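Local coordinates for protein putative glycyl-glycine endopeptidase lytM (Ruminococcus gnavus, PDB 3NYY) that is probably a membrane-anchored metalloendopeptidase of the M23 family, although cleavage of glycyl-glycine bonds by it is only putative, at residues F18-S24 with W45-E51; T26-Y30 with V59-F64; W88-F94 with Y240-I246; H218-Y222 with P234-L238. All blocks are in the same frame, centred on the assembly; numbering follows the deposited sequence.

Contact 1 of 4, residues F18-S24 with W45-E51; sequences FRRQPVS and WMATDFE. With SO4 (sulfate ion), chain E.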
# COMPACT_ATOMS: atom_id res chain seq x y z
N PHE A 18 18.77 6.24 -7.81
CA PHE A 18 18.31 7.54 -7.39
C PHE A 18 16.77 7.61 -7.42
O PHE A 18 16.13 8.09 -6.48
CB PHE A 18 18.92 8.64 -8.24
CG PHE A 18 18.44 10.01 -7.88
CD1 PHE A 18 19.04 10.70 -6.82
CD2 PHE A 18 17.36 10.58 -8.52
CE1 PHE A 18 18.59 11.98 -6.46
CE2 PHE A 18 16.89 11.85 -8.15
CZ PHE A 18 17.51 12.55 -7.11
N ARG A 19 16.19 7.14 -8.50
CA ARG A 19 14.73 7.22 -8.63
C ARG A 19 14.02 6.48 -7.52
O ARG A 19 12.95 6.90 -7.06
CB ARG A 19 14.26 6.75 -9.99
CG ARG A 19 14.76 7.59 -11.11
CD ARG A 19 14.33 7.02 -12.45
NE ARG A 19 12.89 7.15 -12.65
CZ ARG A 19 12.20 6.66 -13.67
NH1 ARG A 19 12.79 5.95 -14.64
NH2 ARG A 19 10.88 6.86 -13.75
N ARG A 20 14.62 5.36 -7.09
CA ARG A 20 14.04 4.55 -6.02
C ARG A 20 14.07 5.20 -4.63
O ARG A 20 13.24 4.89 -3.78
CB ARG A 20 14.71 3.17 -6.02
CG ARG A 20 14.17 2.19 -4.94
CD ARG A 20 14.64 0.76 -5.16
NE ARG A 20 16.09 0.69 -5.36
CZ ARG A 20 16.99 0.50 -4.41
NH1 ARG A 20 16.63 0.33 -3.14
NH2 ARG A 20 18.28 0.51 -4.72
N GLN A 21 15.04 6.10 -4.39
CA GLN A 21 15.18 6.86 -3.14
C GLN A 21 15.37 5.96 -1.93
O GLN A 21 14.56 5.97 -1.03
CB GLN A 21 13.99 7.80 -2.94
CG GLN A 21 13.81 8.82 -4.01
CD GLN A 21 14.60 10.10 -3.83
OE1 GLN A 21 14.37 10.86 -2.89
NE2 GLN A 21 15.57 10.34 -4.77
N PRO A 22 16.42 5.13 -1.93
CA PRO A 22 16.55 4.12 -0.85
C PRO A 22 16.95 4.80 0.47
O PRO A 22 18.07 5.28 0.58
CB PRO A 22 17.64 3.21 -1.37
CG PRO A 22 18.44 4.01 -2.32
CD PRO A 22 17.52 5.03 -2.91
N VAL A 23 16.07 4.77 1.46
CA VAL A 23 16.34 5.44 2.75
C VAL A 23 16.00 4.47 3.87
O VAL A 23 14.83 4.13 4.07
CB VAL A 23 15.52 6.72 2.87
CG1 VAL A 23 15.83 7.43 4.20
CG2 VAL A 23 15.82 7.67 1.67
N SER A 24 17.04 4.01 4.56
CA SER A 24 16.92 3.16 5.74
C SER A 24 16.16 3.80 6.89
O SER A 24 16.01 4.99 6.97
CB SER A 24 18.31 2.84 6.27
OG SER A 24 18.97 4.00 6.81
N TRP A 45 23.76 8.84 0.16
CA TRP A 45 23.82 8.01 -1.05
C TRP A 45 25.21 7.93 -1.65
O TRP A 45 25.63 6.88 -2.15
CB TRP A 45 22.81 8.45 -2.08
CG TRP A 45 21.37 8.20 -1.66
CD1 TRP A 45 20.89 7.13 -0.91
CD2 TRP A 45 20.23 9.02 -1.95
NE1 TRP A 45 19.54 7.26 -0.73
CE2 TRP A 45 19.10 8.40 -1.35
CE3 TRP A 45 20.05 10.22 -2.65
CZ2 TRP A 45 17.81 8.94 -1.44
CZ3 TRP A 45 18.78 10.79 -2.74
CH2 TRP A 45 17.67 10.15 -2.12
N MSE A 46 25.93 9.06 -1.67
CA MSE A 46 27.29 9.03 -2.18
C MSE A 46 28.21 8.16 -1.35
O MSE A 46 28.96 7.36 -1.90
CB MSE A 46 27.86 10.46 -2.29
CG MSE A 46 27.32 11.26 -3.46
SE MSE A 46 27.78 10.54 -5.18
CE MSE A 46 26.19 9.97 -5.84
N ALA A 47 28.11 8.28 -0.03
CA ALA A 47 29.01 7.58 0.86
C ALA A 47 28.70 6.07 0.89
O ALA A 47 29.61 5.30 1.17
CB ALA A 47 28.92 8.16 2.27
N THR A 48 27.44 5.68 0.63
CA THR A 48 27.02 4.27 0.65
C THR A 48 26.83 3.65 -0.75
O THR A 48 26.35 2.52 -0.85
CB THR A 48 25.69 4.09 1.39
OG1 THR A 48 24.67 4.83 0.69
CG2 THR A 48 25.79 4.58 2.87
N ASP A 49 27.18 4.40 -1.81
CA ASP A 49 26.90 4.00 -3.19
C ASP A 49 25.41 3.57 -3.30
O ASP A 49 25.09 2.48 -3.81
CB ASP A 49 27.84 2.85 -3.62
CG ASP A 49 29.32 3.20 -3.51
OD1 ASP A 49 29.66 4.41 -3.40
OD2 ASP A 49 30.14 2.24 -3.53
N PHE A 50 24.51 4.43 -2.82
CA PHE A 50 23.05 4.17 -2.84
C PHE A 50 22.68 2.89 -2.10
O PHE A 50 21.94 2.03 -2.61
CB PHE A 50 22.47 4.21 -4.25
CG PHE A 50 22.43 5.59 -4.82
CD1 PHE A 50 23.58 6.15 -5.31
CD2 PHE A 50 21.26 6.35 -4.77
CE1 PHE A 50 23.57 7.46 -5.80
CE2 PHE A 50 21.25 7.62 -5.26
CZ PHE A 50 22.39 8.17 -5.78
N GLU A 51 23.17 2.81 -0.87
CA GLU A 51 22.95 1.69 0.04
C GLU A 51 23.49 0.36 -0.46
O GLU A 51 23.02 -0.68 -0.03
CB GLU A 51 21.47 1.57 0.44
CG GLU A 51 20.94 2.80 1.23
CD GLU A 51 19.63 2.51 1.99
OE1 GLU A 51 18.81 1.71 1.50
OE2 GLU A 51 19.46 3.13 3.07
S SO4 E . 11.30 4.83 -18.20
O1 SO4 E . 11.36 5.63 -16.99
O2 SO4 E . 10.35 5.46 -19.12
O3 SO4 E . 12.64 4.75 -18.79
O4 SO4 E . 10.84 3.47 -17.90
O HOH W 1 18.48 -0.17 -0.46
O HOH W 2 20.37 -0.09 -2.81
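Trp-45 of helix 37-48 packs against the turn around Pro-22 that follows helix 16-20. Helix 37-48 ends in a Schellman motif at Asp-49. The chain then doubles back and brings Phe-50 and Glu-51 to the same turn. Trp-45 can be followed outward. Its CB sits over the centre of the Phe-50 ring. Its CG points opposite the carbonyl carbon (chi1 -68°), which carries the indole to Pro-22. The indole NE1 gives a nearly straight hydrogen bond (171°) to Pro-22 O, 2.8 Å away. The oxygen lies in the indole plane, but NE1 stands above the carbonyl plane. Pro-22 CD lies 3.7 Å from Trp-45 NE1. Farther out, Trp-45 CZ2 touches Val-23 CG2 at 3.9 Å. At the far end of the ring, Trp-45 CH2 meets Gln-21 NE2 at 3.4 Å, and Trp-45 CZ3 meets Phe-18 CE1. The Gln-21 amide is fixed by two bonds: NE2 to Phe-18 O, and OE1 from Trp-88 NE1. Glu-51 OE2 accepts from Ser-24 N at 3.0 Å, on its syn side, and also pairs with Tyr-44 OH. Arg-20, salt-bridged to Asp-17, reaches 45-51 through water. One water accepts from Arg-20 NH2 at 2.9 Å and donates to Phe-50 O at 2.6 Å.

Contact 2 of 4, residues T26-Y30 with V59-F64; sequences TMQVY and VSPSGF. With SO4 (sulfate ion), chain G.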
# COMPACT_ATOMS: atom_id res chain seq x y z
N THR A 26 17.18 4.12 9.96
CA THR A 26 18.18 4.96 10.66
C THR A 26 18.24 6.35 10.04
O THR A 26 18.19 7.38 10.73
CB THR A 26 19.58 4.30 10.61
OG1 THR A 26 19.53 3.09 11.37
CG2 THR A 26 20.67 5.20 11.19
N MSE A 27 18.32 6.38 8.71
CA MSE A 27 18.33 7.63 7.98
C MSE A 27 16.98 8.36 8.08
O MSE A 27 16.94 9.58 8.14
CB MSE A 27 18.76 7.36 6.53
CG MSE A 27 19.20 8.56 5.76
SE MSE A 27 20.61 9.55 6.64
CE MSE A 27 21.49 8.13 7.54
N GLN A 28 15.84 7.64 8.08
CA GLN A 28 14.56 8.33 8.24
C GLN A 28 14.48 9.07 9.58
O GLN A 28 14.02 10.20 9.63
CB GLN A 28 13.34 7.39 8.11
CG GLN A 28 12.93 7.17 6.68
CD GLN A 28 12.26 8.38 6.01
OE1 GLN A 28 11.97 9.40 6.63
NE2 GLN A 28 11.98 8.23 4.73
N VAL A 29 14.96 8.44 10.64
CA VAL A 29 14.98 9.09 11.93
C VAL A 29 15.88 10.32 11.87
O VAL A 29 15.51 11.39 12.34
CB VAL A 29 15.48 8.14 13.04
CG1 VAL A 29 15.71 8.89 14.37
CG2 VAL A 29 14.51 6.93 13.23
N TYR A 30 17.04 10.17 11.22
CA TYR A 30 17.99 11.29 11.16
C TYR A 30 17.41 12.44 10.39
O TYR A 30 17.55 13.60 10.78
CB TYR A 30 19.35 10.83 10.59
CG TYR A 30 20.24 12.03 10.34
CD1 TYR A 30 21.04 12.56 11.34
CD2 TYR A 30 20.19 12.67 9.12
CE1 TYR A 30 21.80 13.71 11.08
CE2 TYR A 30 20.88 13.78 8.87
CZ TYR A 30 21.70 14.29 9.82
OH TYR A 30 22.39 15.44 9.48
N VAL A 59 26.31 8.64 11.59
CA VAL A 59 25.08 9.23 11.04
C VAL A 59 24.68 10.32 12.03
O VAL A 59 23.90 10.10 12.97
CB VAL A 59 23.95 8.20 10.85
CG1 VAL A 59 22.63 8.89 10.51
CG2 VAL A 59 24.33 7.21 9.76
N SER A 60 25.24 11.51 11.82
CA SER A 60 25.13 12.62 12.75
C SER A 60 25.46 13.90 12.02
O SER A 60 26.11 13.86 10.96
CB SER A 60 26.12 12.46 13.91
OG SER A 60 27.47 12.67 13.50
N PRO A 61 25.08 15.05 12.59
CA PRO A 61 25.40 16.34 11.99
C PRO A 61 26.87 16.52 11.64
O PRO A 61 27.20 17.00 10.54
CB PRO A 61 24.95 17.35 13.06
CG PRO A 61 23.81 16.67 13.73
CD PRO A 61 24.20 15.21 13.77
N SER A 62 27.76 16.15 12.54
CA SER A 62 29.19 16.32 12.30
C SER A 62 29.71 15.35 11.21
O SER A 62 30.59 15.71 10.45
CB SER A 62 30.01 16.14 13.58
OG SER A 62 29.67 14.93 14.21
N GLY A 63 29.15 14.15 11.17
CA GLY A 63 29.49 13.18 10.12
C GLY A 63 29.13 13.72 8.74
O GLY A 63 29.92 13.64 7.81
N PHE A 64 27.95 14.32 8.63
CA PHE A 64 27.48 14.88 7.35
C PHE A 64 28.20 16.13 6.97
O PHE A 64 28.49 16.33 5.79
CB PHE A 64 25.96 15.08 7.33
CG PHE A 64 25.22 13.78 7.17
CD1 PHE A 64 25.34 13.04 5.97
CD2 PHE A 64 24.52 13.22 8.21
CE1 PHE A 64 24.71 11.80 5.86
CE2 PHE A 64 23.90 12.00 8.06
CZ PHE A 64 23.99 11.31 6.88
S SO4 G . 26.98 15.98 16.53
O1 SO4 G . 26.06 14.90 16.92
O2 SO4 G . 26.31 17.28 16.44
O3 SO4 G . 28.03 16.05 17.54
O4 SO4 G . 27.52 15.67 15.22
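An N-capped helix start meets a helix side here, within the helical N-terminal region: Tyr-30 of helix 25-31 lies against Val-59, Pro-61 and Phe-64 at the beginning of helix 61-71. Tyr-30 CG is trans to the main-chain nitrogen (chi1 171°), which sends the ring toward 59-64. The Tyr-30 and Phe-64 side chains run past one another head to tail; their rings meet obliquely, with planes 40° apart. Phe-64 CE2 sits over one face of the Tyr-30 ring, toward its rim. The closest ring carbons are Tyr-30 CZ and Phe-64 CD2, at 3.4 Å. Pro-61 CD meets the edge of the tyrosine ring, 3.9 Å from Tyr-30 CE1. Nearer the backbone, Val-59 CG1 touches Tyr-30 CB at 3.8 Å. Tyr-30 OH is hydrogen-bonded to Asp-40 of helix 37-48. Replacing Tyr-30 by an alanine would probably leave Asp-40 without this mate and open a gap beside Phe-64. Selenomethionine Met-27 adds a Met-aromatic contact, with SE 3.8 Å from Phe-64 CZ and oblique to the ring. It has two conformers, so this detail is tentative. Ser-60 OG accepts from Gly-63 N at 3.2 Å. A sulfate, probably from the crystallisation liquor, takes a bond from Ser-62 N to its O4 at 2.7 Å. A serine N-cap and an anion at a first-turn N-H are both typical of a helix N-terminus.

Contact 3 of 4, residues W88-F94 with Y240-I246; sequences WNDVKYF and YAENARI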
# COMPACT_ATOMS: atom_id res chain seq x y z
N TRP A 88 13.43 17.02 -1.53
CA TRP A 88 13.36 16.96 -0.06
C TRP A 88 13.14 18.32 0.60
O TRP A 88 12.42 18.37 1.59
CB TRP A 88 14.61 16.30 0.55
CG TRP A 88 14.65 14.85 0.27
CD1 TRP A 88 15.05 14.28 -0.89
CD2 TRP A 88 14.22 13.80 1.14
NE1 TRP A 88 14.90 12.89 -0.80
CE2 TRP A 88 14.40 12.58 0.44
CE3 TRP A 88 13.69 13.75 2.42
CZ2 TRP A 88 14.06 11.36 0.98
CZ3 TRP A 88 13.42 12.49 3.00
CH2 TRP A 88 13.58 11.32 2.27
N ASN A 89 13.74 19.39 0.09
CA ASN A 89 13.85 20.62 0.88
C ASN A 89 12.65 21.55 0.89
O ASN A 89 12.56 22.43 1.78
CB ASN A 89 15.12 21.39 0.50
CG ASN A 89 16.37 20.77 1.07
OD1 ASN A 89 16.46 19.55 1.23
ND2 ASN A 89 17.34 21.61 1.41
N ASP A 90 11.76 21.41 -0.09
CA ASP A 90 10.58 22.26 -0.20
C ASP A 90 9.35 21.70 0.52
O ASP A 90 8.34 22.42 0.64
CB ASP A 90 10.19 22.58 -1.66
CG ASP A 90 11.26 23.35 -2.42
OD1 ASP A 90 12.17 23.97 -1.80
OD2 ASP A 90 11.17 23.34 -3.67
N VAL A 91 9.39 20.46 0.98
CA VAL A 91 8.24 19.81 1.60
C VAL A 91 8.11 20.29 3.03
O VAL A 91 8.94 19.96 3.90
CB VAL A 91 8.38 18.28 1.52
CG1 VAL A 91 7.28 17.55 2.32
CG2 VAL A 91 8.32 17.86 -0.02
N LYS A 92 7.03 21.02 3.26
CA LYS A 92 6.64 21.51 4.60
C LYS A 92 5.54 20.65 5.24
O LYS A 92 5.54 20.45 6.44
CB LYS A 92 6.10 22.96 4.47
CG LYS A 92 5.72 23.59 5.78
CD LYS A 92 5.45 25.09 5.70
CE LYS A 92 5.13 25.60 7.10
NZ LYS A 92 4.58 26.98 7.01
N TYR A 93 4.65 20.08 4.41
CA TYR A 93 3.52 19.31 4.90
C TYR A 93 3.27 18.03 4.09
O TYR A 93 3.56 17.96 2.88
CB TYR A 93 2.25 20.15 4.82
CG TYR A 93 2.15 21.31 5.75
CD1 TYR A 93 2.05 21.10 7.13
CD2 TYR A 93 2.08 22.62 5.27
CE1 TYR A 93 1.92 22.16 7.99
CE2 TYR A 93 1.92 23.68 6.12
CZ TYR A 93 1.85 23.46 7.48
OH TYR A 93 1.66 24.52 8.38
N PHE A 94 2.78 17.01 4.80
CA PHE A 94 2.15 15.85 4.18
C PHE A 94 0.92 16.39 3.39
O PHE A 94 0.35 17.41 3.75
CB PHE A 94 1.69 14.94 5.32
CG PHE A 94 1.31 13.55 4.88
CD1 PHE A 94 2.28 12.62 4.56
CD2 PHE A 94 -0.03 13.16 4.86
CE1 PHE A 94 1.94 11.37 4.16
CE2 PHE A 94 -0.40 11.88 4.45
CZ PHE A 94 0.59 11.00 4.08
N TYR A 240 8.90 11.08 5.63
CA TYR A 240 9.56 12.20 6.33
C TYR A 240 8.57 13.28 6.76
O TYR A 240 8.71 13.84 7.86
CB TYR A 240 10.68 12.75 5.44
CG TYR A 240 11.10 14.18 5.63
CD1 TYR A 240 12.11 14.51 6.52
CD2 TYR A 240 10.54 15.19 4.88
CE1 TYR A 240 12.52 15.82 6.67
CE2 TYR A 240 10.91 16.50 5.02
CZ TYR A 240 11.92 16.81 5.92
OH TYR A 240 12.30 18.12 6.06
N ALA A 241 7.56 13.52 5.94
CA ALA A 241 6.53 14.50 6.22
C ALA A 241 5.31 13.95 6.97
O ALA A 241 4.39 14.71 7.23
CB ALA A 241 6.06 15.10 4.90
N GLU A 242 5.35 12.66 7.34
CA GLU A 242 4.19 11.96 7.92
C GLU A 242 3.59 12.67 9.13
O GLU A 242 2.38 12.76 9.26
CB GLU A 242 4.60 10.51 8.32
CG GLU A 242 5.56 10.38 9.50
CD GLU A 242 6.31 9.04 9.52
OE1 GLU A 242 5.86 8.08 8.84
OE2 GLU A 242 7.36 8.98 10.21
N ASN A 243 4.47 13.15 10.01
CA ASN A 243 4.08 13.83 11.25
C ASN A 243 3.91 15.33 11.09
O ASN A 243 3.73 16.03 12.07
CB ASN A 243 5.07 13.53 12.38
CG ASN A 243 5.07 12.07 12.76
OD1 ASN A 243 4.03 11.40 12.68
ND2 ASN A 243 6.24 11.56 13.13
N ALA A 244 3.94 15.81 9.85
CA ALA A 244 3.71 17.21 9.51
C ALA A 244 2.39 17.33 8.77
O ALA A 244 2.32 17.69 7.58
CB ALA A 244 4.87 17.78 8.69
N ARG A 245 1.31 17.02 9.46
CA ARG A 245 -0.03 17.13 8.87
C ARG A 245 -0.67 18.43 9.35
O ARG A 245 -0.76 18.70 10.56
CB ARG A 245 -0.86 15.91 9.23
CG ARG A 245 -0.39 14.70 8.45
CD ARG A 245 -1.17 13.42 8.70
NE ARG A 245 -2.50 13.44 8.11
CZ ARG A 245 -3.41 12.48 8.28
NH1 ARG A 245 -3.14 11.41 9.04
NH2 ARG A 245 -4.60 12.59 7.68
N ILE A 246 -1.08 19.27 8.41
CA ILE A 246 -1.77 20.51 8.73
C ILE A 246 -3.14 20.16 9.34
O ILE A 246 -3.71 19.11 9.03
CB ILE A 246 -1.81 21.44 7.50
CG1 ILE A 246 -2.06 22.88 7.94
CG2 ILE A 246 -2.86 20.99 6.55
CD1 ILE A 246 -1.95 23.85 6.79
O HOH W 3 11.71 19.64 3.85
O HOH W 4 -1.18 17.80 5.93
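Trp-88 pushes the edge of its six-membered ring toward the face of Tyr-240. The two planes are 67° apart, and Trp-88 CZ3 comes to 3.7 Å from Tyr-240 CB. Next along, the methyl of Ala-241 is a small bump that fills the hollow between Val-91 and the backbone at Phe-94. Its CB touches Val-91 CG1 at 3.8 Å. Phe-94 then leans on the turn itself, with its CB 3.3 Å from Ala-241 O. On its other flank the aliphatic part of Arg-245 lies alongside the ring and heads in the same direction. Phe-94 CB is 3.8 Å from Arg-245 CG. The guanidinium goes on to the carbonyls of Ile-96, Pro-97 and Asp-105. Residues Ala-241 to Ala-244 form a type I beta turn. Beyond it the two loops run into the short parallel strands 98-99 and 247-248. Phe-94 N donates to Ala-244 O at 2.9 Å, and the Ala-244 methyl fits against Lys-92 O. Tyr-93 CG stands opposite its own carbonyl carbon (chi1 -69°), and this brings the ring beside Ile-246. Ile-246 CB makes a CH-pi contact over one face, 4.0 Å from the centroid of the Tyr-93 ring. Lys-92 CG covers the opposite face. A serine in place of Tyr-93 would probably strip Ile-246 and the Lys-92 chain of the ring that they share. One water donates to Trp-88 O and Val-91 O, and accepts from Tyr-240 OH at 2.7 Å.

Contact 4 of 4, residues H218-Y222 with P234-L238; sequences HLGIY and PYPVL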
# COMPACT_ATOMS: atom_id res chain seq x y z
N HIS A 218 -3.27 10.03 -5.82
CA HIS A 218 -2.01 9.62 -6.42
C HIS A 218 -1.07 10.82 -6.39
O HIS A 218 -1.41 11.89 -6.93
CB HIS A 218 -2.18 9.10 -7.85
CG HIS A 218 -0.88 8.86 -8.53
ND1 HIS A 218 -0.21 7.66 -8.41
CD2 HIS A 218 -0.09 9.68 -9.27
CE1 HIS A 218 0.95 7.75 -9.07
NE2 HIS A 218 1.03 8.95 -9.62
N LEU A 219 0.10 10.64 -5.77
CA LEU A 219 1.14 11.68 -5.69
C LEU A 219 2.31 11.25 -6.54
O LEU A 219 2.83 10.13 -6.40
CB LEU A 219 1.59 11.91 -4.26
CG LEU A 219 2.76 12.94 -4.18
CD1 LEU A 219 2.06 14.38 -4.37
CD2 LEU A 219 3.57 12.78 -2.92
N GLY A 220 2.76 12.16 -7.41
CA GLY A 220 3.97 11.98 -8.16
C GLY A 220 4.90 13.15 -7.94
O GLY A 220 4.48 14.24 -7.61
N ILE A 221 6.19 12.89 -8.05
CA ILE A 221 7.22 13.96 -8.03
C ILE A 221 8.07 13.75 -9.27
O ILE A 221 8.61 12.64 -9.47
CB ILE A 221 8.09 13.90 -6.77
CG1 ILE A 221 7.23 14.03 -5.54
CG2 ILE A 221 9.17 15.05 -6.79
CD1 ILE A 221 7.93 13.85 -4.17
N TYR A 222 8.25 14.83 -10.01
CA TYR A 222 8.99 14.77 -11.27
C TYR A 222 10.11 15.81 -11.31
O TYR A 222 9.90 16.99 -10.95
CB TYR A 222 8.08 15.02 -12.49
CG TYR A 222 7.03 13.96 -12.70
CD1 TYR A 222 5.89 13.92 -11.90
CD2 TYR A 222 7.18 12.98 -13.67
CE1 TYR A 222 4.92 12.95 -12.09
CE2 TYR A 222 6.20 12.00 -13.87
CZ TYR A 222 5.08 12.00 -13.08
OH TYR A 222 4.11 11.00 -13.27
N PRO A 234 8.08 9.08 -4.39
CA PRO A 234 7.75 10.01 -3.32
C PRO A 234 7.67 9.37 -1.94
O PRO A 234 7.52 10.08 -0.96
CB PRO A 234 6.33 10.48 -3.70
CG PRO A 234 6.16 10.11 -5.12
CD PRO A 234 6.92 8.83 -5.27
N TYR A 235 7.73 8.05 -1.86
CA TYR A 235 7.45 7.40 -0.60
C TYR A 235 8.35 7.90 0.56
O TYR A 235 7.84 8.28 1.62
CB TYR A 235 7.51 5.86 -0.74
CG TYR A 235 7.31 5.13 0.57
CD1 TYR A 235 6.02 4.89 1.02
CD2 TYR A 235 8.39 4.73 1.37
CE1 TYR A 235 5.79 4.23 2.21
CE2 TYR A 235 8.13 4.05 2.60
CZ TYR A 235 6.81 3.85 2.99
OH TYR A 235 6.46 3.20 4.20
N PRO A 236 9.69 7.93 0.36
CA PRO A 236 10.50 8.35 1.53
C PRO A 236 10.28 9.79 2.01
O PRO A 236 10.23 10.03 3.25
CB PRO A 236 11.94 8.06 1.06
CG PRO A 236 11.75 6.92 0.02
CD PRO A 236 10.51 7.35 -0.71
N VAL A 237 10.09 10.72 1.08
CA VAL A 237 9.77 12.11 1.48
C VAL A 237 8.38 12.21 2.13
O VAL A 237 8.19 12.94 3.08
CB VAL A 237 10.02 13.11 0.37
CG1 VAL A 237 8.95 13.07 -0.74
CG2 VAL A 237 10.16 14.59 0.91
N LEU A 238 7.45 11.35 1.71
CA LEU A 238 6.15 11.30 2.37
C LEU A 238 6.30 10.81 3.79
O LEU A 238 5.67 11.38 4.68
CB LEU A 238 5.15 10.42 1.62
CG LEU A 238 4.54 11.03 0.37
CD1 LEU A 238 3.87 9.99 -0.52
CD2 LEU A 238 3.50 12.19 0.73
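Pro-234 rests on the strand residues Leu-219 and Ile-221, whose side chains project from the same face of strand 216-225. This is the beginning of helix 235-240 packed on the antiparallel sheet of the M23 peptidase fold. Pro-234 CB is wedged between the two side chains, 3.7 Å from Leu-219 CD2 and 3.8 Å from Ile-221 CD1. Its CG dips to the backbone between them and lies 3.6 Å from Leu-219 O. The small Gly-220 passes beneath, with its CA 4.2 Å from Pro-234 CG. One turn on, Val-237 CG1 meets Ile-221 CD1 at 3.7 Å, the side chains crossing at a slant. The valine holds CG1 between its main-chain N and carbonyl carbon (chi1 75°), and from there the methyl reaches the isoleucine. Leu-238 closes the row. It meets Leu-219 tip to tip, with both of its methyls near Leu-219 CD2; Leu-238 CD1 is 3.7 Å from that atom. Leu-238 N also donates to Pro-234 O at 3.0 Å, an i to i+4 bond. The side-chain contacts are all apolar, and the touching residues are buried. On the strand, His-218 is hydrogen-bonded to Asp-129. It is the second histidine of an HxH sequence, whose counterpart is a zinc ligand in M23 relatives. Strand 216-225 runs between strands 128-132 and 172-178 and also pairs with strand 228-232, while Leu-238 of helix 235-240 also touches Thr-128 and Ile-130.

Contacts 1 and 2 lie in the helical N-terminal region, with centres about 14 Å apart. Contact 4 lies about 2 Å from the centre of the chain, in the peptidase sheet. Contact 3 is about 11 Å away, centre to centre. Helix 235-240 and the loop after it join the two regions. Gln-28 NE2 of contact 2 lies 2.9 Å from Pro-236 O of contact 4, a probable hydrogen bond. Val-23 CG2 of contact 1 is 4.1 Å from Trp-88 CZ2 of contact 3. Val-91 CG2 and Val-237 CG2 meet at 3.9 Å between contacts 3 and 4. The probable metal site, marked by His-218, adjoins contact 4. Arg-19 and Arg-117 hold one sulfate beside contact 1; contact 2 binds another.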